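Local atomic coordinates of probable endoglucanase (Gluconacetobacter xylinus, PDB entry 1WZZ), a protein that hydrolyses internal beta-1,4-glucosidic linkages in cellulose and carboxymethyl-cellulose, and is required for cellulose biosynthesis in its bacterium. Residues D17-Q22 against A59-L64; I111-G116 against V173-L178; V241-Y246 against Y325-E330; V294-G299 against E305-D310. One frame throughout, in Å; residues are numbered along the deposited sequence.

Interaction 1: D17-Q22 against A59-L64; sequences DAVAQQ and ASAGDL
V19 and A61 give up most of the surface buried here, with A20 next, and the three together bring helix 18-30 against the last turn of helix 48-61. A valine methyl on one helix finds the backbone and small side chains of the other. CG1 of V19 lies 3.9 Å from S60 CB and 4.0 Å from the backbone N of A61, while CB of A61 is a little further away, 4.3 Å from that same methyl. The placement follows from the first torsion of V19: with CG1 opposite the backbone N (chi1 169°), that branch faces S60 and A61, and CG2 turns elsewhere. The second half of the contact is between two alanines. A61 points its methyl at the backbone of helix 18-30, where CB stops 3.8 Å from A20 CA, and these small residues let the chains come within 4.4 Å of each other, measured from A20 CA to A61 CA. No hydrogen bond crosses; S60 OG bonds back to L56 O in its own helix. Just beyond, G62 takes a positive phi of 77° and closes helix 48-61 with a Schellman motif. The pair belongs to the (alpha/alpha)6 barrel of glycoside hydrolase family 8: V19 and S60 both rest on I326 of helix 315-331, and A59 touches A118 of helix 105-122.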
loop_
_atom_site.group_PDB
_atom_site.type_symbol
_atom_site.label_atom_id
_atom_site.label_comp_id
_atom_site.label_asym_id
_atom_site.label_seq_id
_atom_site.Cartn_x
_atom_site.Cartn_y
_atom_site.Cartn_z
ATOM N N ASP A 17 5.016 -20.921 -8.883
ATOM C CA ASP A 17 5.308 -20.001 -9.983
ATOM C C ASP A 17 4.135 -19.062 -10.294
ATOM O O ASP A 17 4.132 -18.369 -11.314
ATOM C CB ASP A 17 5.651 -20.794 -11.235
ATOM C CG ASP A 17 4.454 -21.513 -11.799
ATOM O OD1 ASP A 17 3.685 -22.092 -10.999
ATOM O OD2 ASP A 17 4.280 -21.508 -13.038
ATOM N N ALA A 18 3.139 -19.035 -9.416
ATOM C CA ALA A 18 1.982 -18.180 -9.644
ATOM C C ALA A 18 2.372 -16.710 -9.706
ATOM O O ALA A 18 1.879 -15.964 -10.544
ATOM C CB ALA A 18 0.938 -18.402 -8.540
ATOM N N VAL A 19 3.258 -16.271 -8.820
ATOM C CA VAL A 19 3.646 -14.867 -8.881
ATOM C C VAL A 19 4.317 -14.537 -10.223
ATOM O O VAL A 19 4.021 -13.518 -10.850
ATOM C CB VAL A 19 4.595 -14.515 -7.722
ATOM C CG1 VAL A 19 5.198 -13.143 -7.945
ATOM C CG2 VAL A 19 3.815 -14.557 -6.403
ATOM N N ALA A 20 5.219 -15.397 -10.671
ATOM C CA ALA A 20 5.884 -15.107 -11.932
ATOM C C ALA A 20 4.882 -15.052 -13.084
ATOM O O ALA A 20 5.009 -14.226 -13.991
ATOM C CB ALA A 20 6.950 -16.153 -12.209
ATOM N N GLN A 21 3.889 -15.927 -13.065
ATOM C CA GLN A 21 2.907 -15.925 -14.147
ATOM C C GLN A 21 2.044 -14.680 -14.173
ATOM O O GLN A 21 1.737 -14.140 -15.246
ATOM C CB GLN A 21 2.038 -17.168 -14.047
ATOM C CG GLN A 21 2.892 -18.408 -14.208
ATOM C CD GLN A 21 2.073 -19.646 -14.233
ATOM O OE1 GLN A 21 1.128 -19.778 -13.467
ATOM N NE2 GLN A 21 2.434 -20.585 -15.110
ATOM N N GLN A 22 1.630 -14.228 -12.989
ATOM C CA GLN A 22 0.817 -13.019 -12.933
ATOM C C GLN A 22 1.663 -11.787 -13.249
ATOM O O GLN A 22 1.190 -10.865 -13.891
ATOM C CB GLN A 22 0.134 -12.890 -11.565
ATOM C CG GLN A 22 -0.804 -14.050 -11.299
ATOM C CD GLN A 22 -1.852 -14.217 -12.404
ATOM O OE1 GLN A 22 -2.518 -13.268 -12.798
ATOM N NE2 GLN A 22 -1.985 -15.450 -12.902
ATOM N N ALA A 59 10.704 -8.071 -8.341
ATOM C CA ALA A 59 11.611 -8.706 -7.397
ATOM C C ALA A 59 11.036 -10.045 -6.962
ATOM O O ALA A 59 11.727 -11.062 -6.928
ATOM C CB ALA A 59 11.836 -7.796 -6.179
ATOM N N SER A 60 9.739 -10.052 -6.660
ATOM C CA SER A 60 9.090 -11.292 -6.213
ATOM C C SER A 60 9.071 -12.391 -7.283
ATOM O O SER A 60 9.104 -13.591 -6.951
ATOM C CB SER A 60 7.663 -10.978 -5.750
ATOM O OG SER A 60 7.672 -10.061 -4.653
ATOM N N ALA A 61 9.004 -11.988 -8.551
ATOM C CA ALA A 61 8.993 -12.918 -9.676
ATOM C C ALA A 61 10.398 -13.296 -10.133
ATOM O O ALA A 61 10.546 -14.153 -11.011
ATOM C CB ALA A 61 8.243 -12.311 -10.851
ATOM N N GLY A 62 11.418 -12.656 -9.562
ATOM C CA GLY A 62 12.786 -12.949 -9.974
ATOM C C GLY A 62 13.187 -12.330 -11.303
ATOM O O GLY A 62 14.129 -12.799 -11.960
ATOM N N ASP A 63 12.496 -11.271 -11.704
ATOM C CA ASP A 63 12.776 -10.605 -12.967
ATOM C C ASP A 63 13.724 -9.432 -12.712
ATOM O O ASP A 63 13.300 -8.293 -12.526
ATOM C CB ASP A 63 11.464 -10.116 -13.566
ATOM C CG ASP A 63 11.617 -9.504 -14.931
ATOM O OD1 ASP A 63 12.762 -9.307 -15.412
ATOM O OD2 ASP A 63 10.564 -9.216 -15.548
ATOM N N LEU A 64 15.019 -9.713 -12.721
ATOM C CA LEU A 64 16.006 -8.657 -12.465
ATOM C C LEU A 64 16.059 -7.577 -13.540
ATOM O O LEU A 64 16.175 -6.392 -13.226
ATOM C CB LEU A 64 17.394 -9.289 -12.278
ATOM C CG LEU A 64 18.561 -8.302 -12.104
ATOM C CD1 LEU A 64 18.332 -7.346 -10.897
ATOM C CD2 LEU A 64 19.845 -9.124 -11.912
#

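Interaction 2: I111-G116 against V173-L178; sequences IALALG and VMPSLL
L113 and S176 form the tight part of this contact, at which helix 105-122 meets the first turn of helix 174-184. L113 CB sits 3.5 Å from S176 OG and 3.8 Å from S176 CB, L113 CD1 stands 3.8 Å from S176 CA, and the backbones close to 4.9 Å between L113 CA and S176 CA. With OG set opposite its own backbone N (chi1 -165°), the serine holds its hydroxyl against the leucine's root, yet its polar partners are Y135 OH and L109 O, so a buried oxygen is satisfied from outside the pair. Both helices are part of the (alpha/alpha)6 barrel of glycoside hydrolase family 8, and the contact lies beside the probable active site: the side chain of V173 is about 4 Å from that of D106, the predicted nucleophile. The other branch of L113 is more loosely held, though still buried. CD2 meets the proline ring at a slant, 4.2 Å from P175 CG, and comes only to 4.4 Å from V173 CG1. Beyond the leucine, L56 of helix 48-61 touches the same side chain, while W247 and Y244 of helix 240-247 lie against P175 and V173.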
loop_
_atom_site.group_PDB
_atom_site.type_symbol
_atom_site.label_atom_id
_atom_site.label_comp_id
_atom_site.label_asym_id
_atom_site.label_seq_id
_atom_site.Cartn_x
_atom_site.Cartn_y
_atom_site.Cartn_z
ATOM N N ILE A 111 8.592 1.095 -2.600
ATOM C CA ILE A 111 9.866 1.088 -3.306
ATOM C C ILE A 111 10.959 0.537 -2.393
ATOM O O ILE A 111 11.769 -0.291 -2.824
ATOM C CB ILE A 111 10.206 2.516 -3.800
ATOM C CG1 ILE A 111 9.236 2.884 -4.919
ATOM C CG2 ILE A 111 11.651 2.570 -4.298
ATOM C CD1 ILE A 111 9.317 4.370 -5.354
ATOM N N ALA A 112 10.994 0.997 -1.138
ATOM C CA ALA A 112 11.996 0.482 -0.189
ATOM C C ALA A 112 11.799 -1.020 0.042
ATOM O O ALA A 112 12.770 -1.765 0.149
ATOM C CB ALA A 112 11.913 1.219 1.148
ATOM N N LEU A 113 10.547 -1.454 0.178
ATOM C CA LEU A 113 10.273 -2.876 0.368
ATOM C C LEU A 113 10.863 -3.654 -0.803
ATOM O O LEU A 113 11.590 -4.642 -0.606
ATOM C CB LEU A 113 8.767 -3.129 0.422
ATOM C CG LEU A 113 8.382 -4.618 0.518
ATOM C CD1 LEU A 113 8.927 -5.273 1.799
ATOM C CD2 LEU A 113 6.884 -4.679 0.493
ATOM N N ALA A 114 10.543 -3.204 -2.018
ATOM C CA ALA A 114 11.010 -3.870 -3.242
ATOM C C ALA A 114 12.536 -3.938 -3.283
ATOM O O ALA A 114 13.109 -4.959 -3.657
ATOM C CB ALA A 114 10.485 -3.134 -4.488
ATOM N N LEU A 115 13.188 -2.843 -2.918
ATOM C CA LEU A 115 14.664 -2.833 -2.927
ATOM C C LEU A 115 15.268 -3.798 -1.913
ATOM O O LEU A 115 16.261 -4.479 -2.209
ATOM C CB LEU A 115 15.159 -1.403 -2.693
ATOM C CG LEU A 115 15.023 -0.469 -3.921
ATOM C CD1 LEU A 115 15.079 1.015 -3.486
ATOM C CD2 LEU A 115 16.156 -0.761 -4.949
ATOM N N GLY A 116 14.694 -3.871 -0.716
ATOM C CA GLY A 116 15.203 -4.820 0.258
ATOM C C GLY A 116 14.984 -6.236 -0.267
ATOM O O GLY A 116 15.859 -7.074 -0.141
ATOM N N VAL A 173 2.391 0.040 5.107
ATOM C CA VAL A 173 2.771 -1.121 4.288
ATOM C C VAL A 173 3.527 -2.046 5.267
ATOM O O VAL A 173 4.760 -2.018 5.373
ATOM C CB VAL A 173 3.641 -0.635 3.101
ATOM C CG1 VAL A 173 4.062 -1.832 2.217
ATOM C CG2 VAL A 173 2.859 0.400 2.280
HETATM N N MSE A 174 2.760 -2.828 6.041
HETATM C CA MSE A 174 3.294 -3.714 7.091
HETATM C C MSE A 174 4.589 -4.478 6.871
HETATM O O MSE A 174 5.505 -4.398 7.701
HETATM C CB MSE A 174 2.226 -4.714 7.514
HETATM C CG MSE A 174 1.175 -4.120 8.376
HETATM SE SE MSE A 174 2.071 -3.343 9.847
HETATM C CE MSE A 174 1.865 -1.488 9.375
ATOM N N PRO A 175 4.657 -5.300 5.817
ATOM C CA PRO A 175 5.887 -6.040 5.556
ATOM C C PRO A 175 7.074 -5.092 5.382
ATOM O O PRO A 175 8.203 -5.459 5.681
ATOM C CB PRO A 175 5.596 -6.790 4.254
ATOM C CG PRO A 175 4.462 -6.043 3.636
ATOM C CD PRO A 175 3.613 -5.683 4.844
ATOM N N SER A 176 6.816 -3.898 4.847
ATOM C CA SER A 176 7.914 -2.943 4.674
ATOM C C SER A 176 8.382 -2.388 6.018
ATOM O O SER A 176 9.596 -2.145 6.211
ATOM C CB SER A 176 7.490 -1.794 3.747
ATOM O OG SER A 176 8.648 -1.067 3.304
ATOM N N LEU A 177 7.461 -2.162 6.958
ATOM C CA LEU A 177 7.881 -1.666 8.287
ATOM C C LEU A 177 8.726 -2.738 8.985
ATOM O O LEU A 177 9.705 -2.429 9.684
ATOM C CB LEU A 177 6.665 -1.311 9.149
ATOM C CG LEU A 177 5.738 -0.241 8.574
ATOM C CD1 LEU A 177 4.592 0.018 9.572
ATOM C CD2 LEU A 177 6.514 1.020 8.293
ATOM N N LEU A 178 8.365 -4.011 8.797
ATOM C CA LEU A 178 9.128 -5.083 9.410
ATOM C C LEU A 178 10.523 -5.129 8.776
ATOM O O LEU A 178 11.526 -5.262 9.482
ATOM C CB LEU A 178 8.420 -6.433 9.224
ATOM C CG LEU A 178 7.164 -6.719 10.066
ATOM C CD1 LEU A 178 6.547 -8.059 9.597
ATOM C CD2 LEU A 178 7.504 -6.787 11.554
#

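Interaction 3: V241-Y246 against Y325-E330; sequences VPLYFY and YIARAE
Helices 241-246 and 325-330 run nearly parallel, their axes 10.2 Å apart at closest approach and inclined by 23°, with L243 and A327 nearest in register at 7.6 Å between their CA atoms. In the (alpha/alpha)6 barrel of this glycosidase family, so small an angle between helices running the same way is consistent with neighbours in one layer of the barrel. The gap is too wide for backbones to touch, and longer side chains of helix 240-247 bridge it to a small one. A327 turns its methyl toward the other helix and receives two visitors. L243 extends with CG opposite its backbone N (chi1 -178°) and delivers CD1 to within 3.8 Å of A327 CB. Y246 comes in from the next turn, presenting an edge of its ring: CE1 lies 4.0 Å from A327 CB, which sits close to the ring plane. Another part of that ring's rim meets L243 O in plane. The tyrosine's first torsion of 142° departs from a staggered value, and this swing of the side chain carries the hydroxyl across to the backbone of the opposite helix. R328 gives up only its root to the contact, as its long chain leads off to L306 in the loop that precedes helix 315-331. Further along, E330 pairs with R117 in a salt bridge and accepts a hydrogen bond from W247. No hydrogen bond joins the two segments; the tyrosine oxygen rests instead against carbon, with Y246 OH 3.7 Å from R328 CA.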
loop_
_atom_site.group_PDB
_atom_site.type_symbol
_atom_site.label_atom_id
_atom_site.label_comp_id
_atom_site.label_asym_id
_atom_site.label_seq_id
_atom_site.Cartn_x
_atom_site.Cartn_y
_atom_site.Cartn_z
ATOM N N VAL A 241 -5.658 -2.366 4.077
ATOM C CA VAL A 241 -5.360 -2.559 5.496
ATOM C C VAL A 241 -5.416 -4.026 5.952
ATOM O O VAL A 241 -4.443 -4.546 6.504
ATOM C CB VAL A 241 -6.274 -1.658 6.371
ATOM C CG1 VAL A 241 -6.082 -1.987 7.864
ATOM C CG2 VAL A 241 -5.923 -0.191 6.109
ATOM N N PRO A 242 -6.532 -4.743 5.703
ATOM C CA PRO A 242 -6.555 -6.144 6.139
ATOM C C PRO A 242 -5.472 -6.974 5.461
ATOM O O PRO A 242 -4.900 -7.864 6.087
ATOM C CB PRO A 242 -7.977 -6.628 5.765
ATOM C CG PRO A 242 -8.429 -5.659 4.719
ATOM C CD PRO A 242 -7.837 -4.324 5.172
ATOM N N LEU A 243 -5.169 -6.635 4.204
ATOM C CA LEU A 243 -4.144 -7.351 3.484
ATOM C C LEU A 243 -2.747 -7.160 4.103
ATOM O O LEU A 243 -2.052 -8.125 4.383
ATOM C CB LEU A 243 -4.097 -6.899 2.027
ATOM C CG LEU A 243 -3.043 -7.670 1.219
ATOM C CD1 LEU A 243 -3.446 -9.136 1.135
ATOM C CD2 LEU A 243 -2.921 -7.061 -0.171
ATOM N N TYR A 244 -2.342 -5.921 4.328
ATOM C CA TYR A 244 -0.998 -5.706 4.852
ATOM C C TYR A 244 -0.806 -6.300 6.253
ATOM O O TYR A 244 0.251 -6.849 6.575
ATOM C CB TYR A 244 -0.688 -4.211 4.876
ATOM C CG TYR A 244 -0.360 -3.592 3.541
ATOM C CD1 TYR A 244 -0.887 -2.340 3.193
ATOM C CD2 TYR A 244 0.505 -4.208 2.644
ATOM C CE1 TYR A 244 -0.571 -1.726 1.977
ATOM C CE2 TYR A 244 0.843 -3.580 1.408
ATOM C CZ TYR A 244 0.297 -2.352 1.096
ATOM O OH TYR A 244 0.617 -1.741 -0.084
ATOM N N PHE A 245 -1.826 -6.195 7.100
ATOM C CA PHE A 245 -1.698 -6.744 8.430
ATOM C C PHE A 245 -1.759 -8.277 8.421
ATOM O O PHE A 245 -1.066 -8.917 9.209
ATOM C CB PHE A 245 -2.732 -6.061 9.358
ATOM C CG PHE A 245 -2.310 -4.667 9.770
ATOM C CD1 PHE A 245 -2.422 -3.597 8.887
ATOM C CD2 PHE A 245 -1.697 -4.455 11.010
ATOM C CE1 PHE A 245 -1.927 -2.332 9.215
ATOM C CE2 PHE A 245 -1.195 -3.185 11.357
ATOM C CZ PHE A 245 -1.309 -2.125 10.457
ATOM N N TYR A 246 -2.544 -8.876 7.518
ATOM C CA TYR A 246 -2.562 -10.336 7.389
ATOM C C TYR A 246 -1.162 -10.803 6.957
ATOM O O TYR A 246 -0.586 -11.724 7.530
ATOM C CB TYR A 246 -3.606 -10.766 6.329
ATOM C CG TYR A 246 -3.208 -11.955 5.444
ATOM C CD1 TYR A 246 -2.642 -11.752 4.175
ATOM C CD2 TYR A 246 -3.389 -13.279 5.878
ATOM C CE1 TYR A 246 -2.262 -12.825 3.361
ATOM C CE2 TYR A 246 -2.998 -14.371 5.055
ATOM C CZ TYR A 246 -2.438 -14.126 3.806
ATOM O OH TYR A 246 -2.026 -15.168 2.995
ATOM N N TYR A 325 -1.216 -11.937 -4.435
ATOM C CA TYR A 325 -0.400 -13.115 -4.757
ATOM C C TYR A 325 0.937 -13.047 -4.003
ATOM O O TYR A 325 1.435 -14.066 -3.525
ATOM C CB TYR A 325 -0.123 -13.199 -6.267
ATOM C CG TYR A 325 -1.223 -13.876 -7.059
ATOM C CD1 TYR A 325 -1.117 -15.218 -7.435
ATOM C CD2 TYR A 325 -2.343 -13.164 -7.464
ATOM C CE1 TYR A 325 -2.116 -15.831 -8.207
ATOM C CE2 TYR A 325 -3.357 -13.768 -8.233
ATOM C CZ TYR A 325 -3.226 -15.090 -8.595
ATOM O OH TYR A 325 -4.233 -15.654 -9.357
ATOM N N ILE A 326 1.502 -11.849 -3.890
ATOM C CA ILE A 326 2.787 -11.703 -3.177
ATOM C C ILE A 326 2.580 -12.007 -1.696
ATOM O O ILE A 326 3.363 -12.740 -1.082
ATOM C CB ILE A 326 3.352 -10.271 -3.288
ATOM C CG1 ILE A 326 3.422 -9.816 -4.748
ATOM C CG2 ILE A 326 4.753 -10.205 -2.586
ATOM C CD1 ILE A 326 4.221 -10.706 -5.616
ATOM N N ALA A 327 1.523 -11.438 -1.111
ATOM C CA ALA A 327 1.236 -11.642 0.296
ATOM C C ALA A 327 1.057 -13.104 0.599
ATOM O O ALA A 327 1.578 -13.604 1.580
ATOM C CB ALA A 327 -0.042 -10.874 0.704
ATOM N N ARG A 328 0.293 -13.786 -0.248
ATOM C CA ARG A 328 0.053 -15.201 -0.036
ATOM C C ARG A 328 1.345 -15.989 -0.137
ATOM O O ARG A 328 1.605 -16.852 0.698
ATOM C CB ARG A 328 -0.976 -15.720 -1.047
ATOM C CG ARG A 328 -1.358 -17.178 -0.847
ATOM C CD ARG A 328 -2.320 -17.646 -1.945
ATOM N NE ARG A 328 -1.688 -17.581 -3.270
ATOM C CZ ARG A 328 -2.206 -18.106 -4.377
ATOM N NH1 ARG A 328 -1.566 -17.987 -5.536
ATOM N NH2 ARG A 328 -3.358 -18.764 -4.319
ATOM N N ALA A 329 2.167 -15.681 -1.136
ATOM C CA ALA A 329 3.428 -16.406 -1.327
ATOM C C ALA A 329 4.345 -16.224 -0.121
ATOM O O ALA A 329 5.034 -17.163 0.297
ATOM C CB ALA A 329 4.121 -15.930 -2.580
ATOM N N GLU A 330 4.358 -15.027 0.451
ATOM C CA GLU A 330 5.213 -14.775 1.613
ATOM C C GLU A 330 4.636 -15.171 2.969
ATOM O O GLU A 330 5.348 -15.745 3.801
ATOM C CB GLU A 330 5.587 -13.291 1.689
ATOM C CG GLU A 330 6.463 -12.776 0.541
ATOM C CD GLU A 330 7.037 -11.400 0.818
ATOM O OE1 GLU A 330 7.747 -10.845 -0.054
ATOM O OE2 GLU A 330 6.805 -10.881 1.925
#

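Interaction 4: V294-G299 against E305-D310; sequences VAECTG and ELPTLD
E296, near the end of helix 289-297, reaches toward L306 and P307 in the loop leading to helix 315-331, so a helix terminus of the (alpha/alpha)6 barrel is packed against the connection that follows it. Direct contact is van der Waals in kind and concentrated on one carboxylate oxygen. E296 OE2 lies a short 3.2 Å from L306 CD2 and 3.5 Å from P307 CD, and the E296 and L306 side chains run alongside one another, pointing opposite ways. With CG beside the backbone N (chi1 -71°) and the rest extended, the glutamate arm spans the gap between helix and loop. L306 is buried and also touches R328 of helix 315-331. Water supplies the polar link. One molecule donates both of its hydrogens, to E296 OE1 at 2.6 Å and to E305 O at 2.6 Å, and thereby ties the glutamate carboxylate to the loop backbone. Hydrogen bonds to outside residues fix the loop further, P307 O accepting from Y325 OH and L309 N donating to Q22 OE1. Two side-chain hydrogen bonds stay within the segments. T298 OG1 reaches back one turn to V294 O at 2.9 Å, arriving 45° out of the carbonyl plane. In the loop, T308 donates across the start of the 3-10 turn: T308 OG1 lies 2.6 Å from D310 OD1, meeting it on the syn side and 32° out of the carboxylate plane.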
loop_
_atom_site.group_PDB
_atom_site.type_symbol
_atom_site.label_atom_id
_atom_site.label_comp_id
_atom_site.label_asym_id
_atom_site.label_seq_id
_atom_site.Cartn_x
_atom_site.Cartn_y
_atom_site.Cartn_z
ATOM N N VAL A 294 -8.346 -9.843 -1.925
ATOM C CA VAL A 294 -8.090 -9.487 -0.535
ATOM C C VAL A 294 -9.010 -10.235 0.420
ATOM O O VAL A 294 -8.569 -10.786 1.437
ATOM C CB VAL A 294 -8.249 -7.964 -0.317
ATOM C CG1 VAL A 294 -8.162 -7.631 1.189
ATOM C CG2 VAL A 294 -7.147 -7.230 -1.077
ATOM N N ALA A 295 -10.302 -10.257 0.085
ATOM C CA ALA A 295 -11.279 -10.942 0.920
ATOM C C ALA A 295 -10.977 -12.418 1.088
ATOM O O ALA A 295 -11.120 -12.976 2.179
ATOM C CB ALA A 295 -12.688 -10.745 0.323
ATOM N N GLU A 296 -10.533 -13.057 0.009
ATOM C CA GLU A 296 -10.219 -14.482 0.076
ATOM C C GLU A 296 -9.086 -14.774 1.056
ATOM O O GLU A 296 -9.035 -15.858 1.632
ATOM C CB GLU A 296 -9.913 -15.018 -1.338
ATOM C CG GLU A 296 -11.187 -15.074 -2.199
ATOM C CD GLU A 296 -10.964 -15.386 -3.669
ATOM O OE1 GLU A 296 -11.950 -15.749 -4.345
ATOM O OE2 GLU A 296 -9.841 -15.242 -4.165
ATOM N N CYS A 297 -8.186 -13.818 1.264
ATOM C CA CYS A 297 -7.084 -14.060 2.198
ATOM C C CYS A 297 -7.415 -13.644 3.609
ATOM O O CYS A 297 -6.675 -13.966 4.554
ATOM C CB CYS A 297 -5.837 -13.292 1.765
ATOM S SG CYS A 297 -5.099 -13.945 0.292
ATOM N N THR A 298 -8.517 -12.926 3.765
ATOM C CA THR A 298 -8.882 -12.398 5.080
ATOM C C THR A 298 -10.270 -12.710 5.614
ATOM O O THR A 298 -10.921 -11.845 6.211
ATOM C CB THR A 298 -8.660 -10.863 5.141
ATOM O OG1 THR A 298 -9.390 -10.196 4.110
ATOM C CG2 THR A 298 -7.155 -10.537 4.969
ATOM N N GLY A 299 -10.727 -13.937 5.395
ATOM C CA GLY A 299 -12.009 -14.313 5.967
ATOM C C GLY A 299 -13.135 -14.745 5.060
ATOM O O GLY A 299 -14.046 -15.433 5.520
ATOM N N GLU A 305 -9.153 -19.961 -4.817
ATOM C CA GLU A 305 -8.778 -19.815 -6.231
ATOM C C GLU A 305 -8.786 -18.329 -6.584
ATOM O O GLU A 305 -9.805 -17.787 -6.973
ATOM C CB GLU A 305 -9.780 -20.561 -7.097
ATOM C CG GLU A 305 -9.546 -20.350 -8.578
ATOM C CD GLU A 305 -8.074 -20.406 -8.919
ATOM O OE1 GLU A 305 -7.447 -21.449 -8.639
ATOM O OE2 GLU A 305 -7.546 -19.405 -9.462
ATOM N N LEU A 306 -7.644 -17.670 -6.431
ATOM C CA LEU A 306 -7.594 -16.237 -6.674
ATOM C C LEU A 306 -7.903 -15.777 -8.079
ATOM O O LEU A 306 -7.723 -16.522 -9.051
ATOM C CB LEU A 306 -6.200 -15.698 -6.312
ATOM C CG LEU A 306 -5.703 -15.792 -4.867
ATOM C CD1 LEU A 306 -4.259 -15.256 -4.797
ATOM C CD2 LEU A 306 -6.618 -14.980 -3.954
ATOM N N PRO A 307 -8.382 -14.528 -8.221
ATOM C CA PRO A 307 -8.677 -13.987 -9.547
ATOM C C PRO A 307 -7.310 -13.922 -10.253
ATOM O O PRO A 307 -6.275 -13.912 -9.572
ATOM C CB PRO A 307 -9.184 -12.573 -9.259
ATOM C CG PRO A 307 -9.753 -12.682 -7.858
ATOM C CD PRO A 307 -8.815 -13.612 -7.143
ATOM N N THR A 308 -7.311 -13.910 -11.585
ATOM C CA THR A 308 -6.069 -13.797 -12.362
ATOM C C THR A 308 -6.083 -12.508 -13.177
ATOM O O THR A 308 -7.149 -11.938 -13.519
ATOM C CB THR A 308 -5.853 -15.031 -13.293
ATOM O OG1 THR A 308 -6.994 -15.191 -14.141
ATOM C CG2 THR A 308 -5.644 -16.293 -12.440
ATOM N N LEU A 309 -4.897 -12.020 -13.513
ATOM C CA LEU A 309 -4.780 -10.742 -14.195
ATOM C C LEU A 309 -5.271 -10.678 -15.636
ATOM O O LEU A 309 -5.521 -9.589 -16.151
ATOM C CB LEU A 309 -3.316 -10.235 -14.092
ATOM C CG LEU A 309 -3.046 -9.354 -12.862
ATOM C CD1 LEU A 309 -3.234 -10.141 -11.587
ATOM C CD2 LEU A 309 -1.638 -8.768 -12.936
ATOM N N ASP A 310 -5.392 -11.829 -16.288
ATOM C CA ASP A 310 -5.892 -11.805 -17.648
ATOM C C ASP A 310 -7.366 -11.376 -17.665
ATOM O O ASP A 310 -7.898 -11.024 -18.720
ATOM C CB ASP A 310 -5.687 -13.166 -18.331
ATOM C CG ASP A 310 -6.149 -14.337 -17.491
ATOM O OD1 ASP A 310 -5.699 -14.480 -16.333
ATOM O OD2 ASP A 310 -6.955 -15.149 -18.007
HETATM O O HOH W 1 -11.591 -15.951 -6.863
#

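Overall arrangement
From the N terminus, interaction 1 closes the first loop, bringing helix 48-61 back to helix 18-30. Interaction 2 follows in series and joins helix 105-122 to helix 174-184 across the intervening helices and strands. Interaction 3 opens only afterwards, and spans from helix 240-247 to the last helix, 315-331; interaction 4, between 294-299 and 305-310, is nested inside that loop. None of the four cross. Helix 315-331 links several of them: I326 packs on interaction 1, and Y325 bonds to P307 of interaction 4. Y244 and M174 connect interactions 2 and 3, whereas 2 and 4 stay about 11 Å apart at their nearest atoms.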